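Local coordinates for putative cytoplasmic protein (Salmonella typhimurium LT2, PDB 2Q02) that is of unknown function but binds zinc within a xylose isomerase-like TIM barrel and may have isomerase activity, at residues F76-E88 / T118-Y132. Numbering follows the deposited sequence.
With ZN (zinc ion), chain F.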
loop_
_atom_site.group_PDB
_atom_site.type_symbol
_atom_site.label_atom_id
_atom_site.label_comp_id
_atom_site.label_asym_id
_atom_site.label_seq_id
_atom_site.Cartn_x
_atom_site.Cartn_y
_atom_site.Cartn_z
ATOM N N PHE A 76 -9.358 4.464 9.947
ATOM C CA PHE A 76 -10.415 3.415 9.898
ATOM C C PHE A 76 -10.862 3.019 11.292
ATOM O O PHE A 76 -11.968 2.539 11.535
ATOM C CB PHE A 76 -9.941 2.171 9.110
ATOM C CG PHE A 76 -9.188 1.149 9.933
ATOM C CD1 PHE A 76 -9.862 0.128 10.582
ATOM C CD2 PHE A 76 -7.794 1.173 9.995
ATOM C CE1 PHE A 76 -9.160 -0.841 11.314
ATOM C CE2 PHE A 76 -7.080 0.208 10.713
ATOM C CZ PHE A 76 -7.775 -0.794 11.380
ATOM N N ASN A 77 -9.929 3.277 12.167
ATOM C CA ASN A 77 -9.870 2.885 13.539
ATOM C C ASN A 77 -10.781 3.714 14.467
ATOM O O ASN A 77 -11.071 3.314 15.577
ATOM C CB ASN A 77 -8.382 3.170 13.911
ATOM C CG ASN A 77 -7.777 2.088 14.668
ATOM O OD1 ASN A 77 -8.437 1.099 14.994
ATOM N ND2 ASN A 77 -6.519 2.241 14.983
ATOM N N GLN A 78 -11.149 4.908 14.004
ATOM C CA GLN A 78 -11.913 5.905 14.766
ATOM C C GLN A 78 -13.134 6.258 13.929
ATOM O O GLN A 78 -13.250 7.352 13.357
ATOM C CB GLN A 78 -11.040 7.133 15.013
ATOM C CG GLN A 78 -11.734 8.296 15.718
ATOM C CD GLN A 78 -10.761 9.117 16.536
ATOM O OE1 GLN A 78 -10.423 10.255 16.160
ATOM N NE2 GLN A 78 -10.263 8.525 17.656
ATOM N N LEU A 79 -14.044 5.296 13.862
ATOM C CA LEU A 79 -15.071 5.251 12.830
ATOM C C LEU A 79 -16.321 6.084 13.199
ATOM O O LEU A 79 -17.398 5.540 13.482
ATOM C CB LEU A 79 -15.418 3.772 12.556
ATOM C CG LEU A 79 -16.026 3.314 11.228
ATOM C CD1 LEU A 79 -15.125 3.669 10.053
ATOM C CD2 LEU A 79 -16.287 1.799 11.272
ATOM N N THR A 80 -16.145 7.409 13.177
ATOM C CA THR A 80 -17.235 8.368 13.367
ATOM C C THR A 80 -18.059 8.375 12.094
ATOM O O THR A 80 -17.669 7.775 11.097
ATOM C CB THR A 80 -16.722 9.810 13.621
ATOM O OG1 THR A 80 -16.061 10.310 12.451
ATOM C CG2 THR A 80 -15.756 9.858 14.798
ATOM N N GLU A 81 -19.193 9.061 12.108
ATOM C CA GLU A 81 -20.068 9.040 10.941
ATOM C C GLU A 81 -19.519 9.902 9.787
ATOM O O GLU A 81 -19.924 9.718 8.644
ATOM C CB GLU A 81 -21.510 9.411 11.317
ATOM C CG GLU A 81 -22.154 8.491 12.412
ATOM C CD GLU A 81 -22.381 7.009 11.990
ATOM O OE1 GLU A 81 -22.493 6.718 10.768
ATOM O OE2 GLU A 81 -22.476 6.142 12.904
ATOM N N GLU A 82 -18.574 10.798 10.069
ATOM C CA GLU A 82 -17.850 11.505 9.001
ATOM C C GLU A 82 -16.921 10.530 8.279
ATOM O O GLU A 82 -16.881 10.505 7.054
ATOM C CB GLU A 82 -17.050 12.710 9.542
ATOM N N VAL A 83 -16.188 9.727 9.049
ATOM C CA VAL A 83 -15.300 8.701 8.497
ATOM C C VAL A 83 -16.055 7.632 7.661
ATOM O O VAL A 83 -15.519 7.085 6.685
ATOM C CB VAL A 83 -14.456 8.012 9.622
ATOM C CG1 VAL A 83 -13.555 6.904 9.044
ATOM C CG2 VAL A 83 -13.590 9.028 10.339
ATOM N N VAL A 84 -17.286 7.330 8.055
ATOM C CA VAL A 84 -18.098 6.405 7.312
ATOM C C VAL A 84 -18.457 7.031 5.943
ATOM O O VAL A 84 -18.302 6.387 4.922
ATOM C CB VAL A 84 -19.338 5.979 8.134
ATOM C CG1 VAL A 84 -20.262 5.073 7.311
ATOM C CG2 VAL A 84 -18.909 5.260 9.425
ATOM N N LYS A 85 -18.906 8.282 5.914
ATOM C CA LYS A 85 -19.169 8.966 4.635
ATOM C C LYS A 85 -17.917 8.999 3.775
ATOM O O LYS A 85 -17.958 8.699 2.590
ATOM C CB LYS A 85 -19.669 10.401 4.839
ATOM C CG LYS A 85 -21.194 10.547 4.950
ATOM N N LYS A 86 -16.799 9.358 4.382
ATOM C CA LYS A 86 -15.521 9.423 3.667
ATOM C C LYS A 86 -15.154 8.056 3.083
ATOM O O LYS A 86 -14.567 7.996 1.999
ATOM C CB LYS A 86 -14.411 9.933 4.605
ATOM C CG LYS A 86 -13.151 10.487 3.934
ATOM C CD LYS A 86 -12.096 10.925 4.985
ATOM N N THR A 87 -15.500 6.973 3.791
ATOM C CA THR A 87 -15.232 5.614 3.319
ATOM C C THR A 87 -16.208 5.184 2.227
ATOM O O THR A 87 -15.785 4.622 1.212
ATOM C CB THR A 87 -15.260 4.552 4.439
ATOM O OG1 THR A 87 -14.314 4.887 5.452
ATOM C CG2 THR A 87 -14.892 3.172 3.871
ATOM N N GLU A 88 -17.498 5.442 2.426
ATOM C CA GLU A 88 -18.498 5.185 1.386
ATOM C C GLU A 88 -18.135 5.870 0.043
ATOM O O GLU A 88 -18.339 5.309 -1.050
ATOM C CB GLU A 88 -19.884 5.660 1.855
ATOM C CG GLU A 88 -20.474 4.887 3.061
ATOM C CD GLU A 88 -21.835 5.421 3.529
ATOM O OE1 GLU A 88 -22.105 6.615 3.268
ATOM O OE2 GLU A 88 -22.627 4.650 4.140
ATOM N N THR A 118 -10.963 -1.275 17.690
ATOM C CA THR A 118 -10.451 -1.650 16.366
ATOM C C THR A 118 -11.212 -2.856 15.794
ATOM O O THR A 118 -11.570 -2.868 14.629
ATOM C CB THR A 118 -8.886 -1.922 16.357
ATOM O OG1 THR A 118 -8.178 -0.711 16.608
ATOM C CG2 THR A 118 -8.388 -2.448 15.022
ATOM N N VAL A 119 -11.421 -3.879 16.609
ATOM C CA VAL A 119 -12.160 -5.062 16.182
ATOM C C VAL A 119 -13.588 -4.689 15.732
ATOM O O VAL A 119 -14.038 -5.107 14.645
ATOM C CB VAL A 119 -12.194 -6.117 17.297
ATOM C CG1 VAL A 119 -13.234 -7.173 17.018
ATOM C CG2 VAL A 119 -10.837 -6.772 17.426
ATOM N N GLU A 120 -14.294 -3.911 16.560
ATOM C CA GLU A 120 -15.595 -3.389 16.170
ATOM C C GLU A 120 -15.542 -2.637 14.833
ATOM O O GLU A 120 -16.424 -2.782 13.989
ATOM C CB GLU A 120 -16.231 -2.462 17.214
ATOM C CG GLU A 120 -17.757 -2.337 17.037
ATOM C CD GLU A 120 -18.486 -3.710 17.129
ATOM O OE1 GLU A 120 -17.980 -4.611 17.861
ATOM O OE2 GLU A 120 -19.550 -3.898 16.477
ATOM N N ALA A 121 -14.514 -1.836 14.625
ATOM C CA ALA A 121 -14.380 -1.115 13.350
ATOM C C ALA A 121 -14.179 -2.062 12.154
ATOM O O ALA A 121 -14.717 -1.850 11.066
ATOM C CB ALA A 121 -13.233 -0.088 13.412
ATOM N N ILE A 122 -13.389 -3.108 12.351
ATOM C CA ILE A 122 -13.159 -4.091 11.305
ATOM C C ILE A 122 -14.463 -4.806 10.968
ATOM O O ILE A 122 -14.756 -4.999 9.775
ATOM C CB ILE A 122 -12.038 -5.100 11.656
ATOM C CG1 ILE A 122 -10.678 -4.403 11.699
ATOM C CG2 ILE A 122 -11.954 -6.220 10.631
ATOM C CD1 ILE A 122 -9.605 -5.239 12.372
ATOM N N LYS A 123 -15.244 -5.187 11.987
ATOM C CA LYS A 123 -16.546 -5.854 11.764
ATOM C C LYS A 123 -17.476 -4.994 10.926
ATOM O O LYS A 123 -18.039 -5.463 9.939
ATOM C CB LYS A 123 -17.259 -6.205 13.090
ATOM C CG LYS A 123 -16.683 -7.423 13.843
ATOM C CD LYS A 123 -17.409 -7.647 15.187
ATOM C CE LYS A 123 -16.990 -8.967 15.886
ATOM N NZ LYS A 123 -17.170 -8.967 17.388
ATOM N N ARG A 124 -17.655 -3.744 11.350
ATOM C CA ARG A 124 -18.537 -2.795 10.663
ATOM C C ARG A 124 -18.082 -2.517 9.229
ATOM O O ARG A 124 -18.891 -2.462 8.298
ATOM C CB ARG A 124 -18.598 -1.464 11.427
ATOM C CG ARG A 124 -19.489 -0.430 10.712
ATOM C CD ARG A 124 -19.855 0.770 11.574
ATOM N NE ARG A 124 -20.882 1.575 10.909
ATOM C CZ ARG A 124 -21.175 2.845 11.201
ATOM N NH1 ARG A 124 -20.497 3.512 12.142
ATOM N NH2 ARG A 124 -22.139 3.469 10.518
ATOM N N LEU A 125 -16.785 -2.304 9.061
ATOM C CA LEU A 125 -16.229 -2.059 7.744
ATOM C C LEU A 125 -16.278 -3.297 6.869
ATOM O O LEU A 125 -16.395 -3.169 5.670
ATOM C CB LEU A 125 -14.779 -1.542 7.821
ATOM C CG LEU A 125 -14.597 -0.104 8.332
ATOM C CD1 LEU A 125 -13.167 0.142 8.769
ATOM C CD2 LEU A 125 -15.008 0.918 7.298
ATOM N N SER A 126 -16.180 -4.489 7.444
ATOM C CA SER A 126 -16.258 -5.715 6.641
ATOM C C SER A 126 -17.651 -5.853 6.016
ATOM O O SER A 126 -17.798 -6.085 4.807
ATOM C CB SER A 126 -15.870 -6.944 7.456
ATOM O OG SER A 126 -14.471 -6.892 7.709
ATOM N N ASP A 127 -18.667 -5.657 6.849
ATOM C CA ASP A 127 -20.060 -5.620 6.388
ATOM C C ASP A 127 -20.286 -4.551 5.311
ATOM O O ASP A 127 -20.922 -4.811 4.291
ATOM C CB ASP A 127 -20.991 -5.348 7.564
ATOM C CG ASP A 127 -21.037 -6.491 8.519
ATOM O OD1 ASP A 127 -20.448 -7.530 8.157
ATOM O OD2 ASP A 127 -21.648 -6.354 9.618
ATOM N N LEU A 128 -19.770 -3.352 5.547
ATOM C CA LEU A 128 -19.935 -2.247 4.605
ATOM C C LEU A 128 -19.245 -2.485 3.248
ATOM O O LEU A 128 -19.810 -2.202 2.188
ATOM C CB LEU A 128 -19.389 -0.950 5.228
ATOM C CG LEU A 128 -19.555 0.312 4.371
ATOM C CD1 LEU A 128 -21.038 0.668 4.212
ATOM C CD2 LEU A 128 -18.776 1.476 4.922
ATOM N N PHE A 129 -18.006 -2.984 3.301
ATOM C CA PHE A 129 -17.224 -3.316 2.099
ATOM C C PHE A 129 -17.917 -4.389 1.246
ATOM O O PHE A 129 -17.896 -4.317 0.026
ATOM C CB PHE A 129 -15.811 -3.797 2.478
ATOM C CG PHE A 129 -14.791 -2.683 2.690
ATOM C CD1 PHE A 129 -15.070 -1.592 3.505
ATOM C CD2 PHE A 129 -13.526 -2.778 2.121
ATOM C CE1 PHE A 129 -14.135 -0.606 3.705
ATOM C CE2 PHE A 129 -12.574 -1.795 2.328
ATOM C CZ PHE A 129 -12.871 -0.715 3.105
ATOM N N ALA A 130 -18.522 -5.379 1.903
ATOM C CA ALA A 130 -19.228 -6.477 1.228
ATOM C C ALA A 130 -20.339 -5.950 0.336
ATOM O O ALA A 130 -20.692 -6.531 -0.717
ATOM C CB ALA A 130 -19.829 -7.424 2.251
ATOM N N ARG A 131 -20.897 -4.841 0.794
ATOM C CA ARG A 131 -21.975 -4.148 0.117
ATOM C C ARG A 131 -21.553 -3.465 -1.186
ATOM O O ARG A 131 -22.401 -3.057 -1.997
ATOM C CB ARG A 131 -22.509 -3.061 1.075
ATOM C CG ARG A 131 -23.978 -2.875 1.048
ATOM C CD ARG A 131 -24.546 -2.757 2.449
ATOM N NE ARG A 131 -24.630 -4.057 3.085
ATOM C CZ ARG A 131 -24.697 -4.235 4.391
ATOM N NH1 ARG A 131 -24.714 -3.206 5.206
ATOM N NH2 ARG A 131 -24.734 -5.444 4.891
ATOM N N TYR A 132 -20.247 -3.291 -1.354
ATOM C CA TYR A 132 -19.672 -2.738 -2.579
ATOM C C TYR A 132 -18.833 -3.792 -3.310
ATOM O O TYR A 132 -18.243 -3.502 -4.349
ATOM C CB TYR A 132 -18.784 -1.502 -2.305
ATOM C CG TYR A 132 -19.544 -0.278 -1.851
ATOM C CD1 TYR A 132 -20.030 -0.170 -0.551
ATOM C CD2 TYR A 132 -19.779 0.771 -2.719
ATOM C CE1 TYR A 132 -20.749 0.944 -0.144
ATOM C CE2 TYR A 132 -20.485 1.900 -2.321
ATOM C CZ TYR A 132 -20.972 1.982 -1.044
ATOM O OH TYR A 132 -21.688 3.106 -0.681
HETATM ZN ZN ZN F . -21.365 -7.682 11.180
HETATM O O HOH W 1 -23.181 2.689 1.796
#
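R124 and E81 join the two segments by a salt bridge near the protein surface. The guanidinium NH2 donates to E81 OE1 at 3.3 Å in a nearly straight bond, meeting the syn side of the carboxylate; NH1 to OE2 is weak. Both carboxylate oxygens are engaged, but with the planes turned 50° apart the pair is twisted, not coplanar. R124 arrives fully stretched from CG to NE, with V84 CG2 over one face of its guanidinium, 3.6 Å from NH1. At one end of the contact T118 OG1 appears to donate to N77 OD1, but the modelled 2.4 Å is very short and its geometry doubtful. At the other, a water links E88 OE2, weakly, to Y132 OH.

Beneath the salt bridge the packing is apolar. L79 CG lies opposite its own backbone N (chi1 -156°), which aims the branched end at helix 118-130: CD2 lies 3.7 Å from R124 CD, and the leucine tips of L79 and L125 meet. L125 CD1 also comes to the edge of the F76 ring, 3.8 Å from CD1, while I122 CG1 and T118 CG2 approach that ring obliquely. A121 CB sits 3.5 Å from F76 O. Further along, T87 CG2 reaches L125 CD2 and F129 CE1, and L128 CD2 touches E88 CG.

The helices, inclined at 31°, are successive outer helices of the TIM barrel, and strand 101-104 lies beneath F76, L125 and F129. The F76 side chain is about 7 Å from that of E139, a ligand of the barrel zinc; D127 OD2 binds a separate zinc at 2.1 Å. The chemistry implies an apolar seam bordered on its solvent-facing side by a long, probably modest salt bridge.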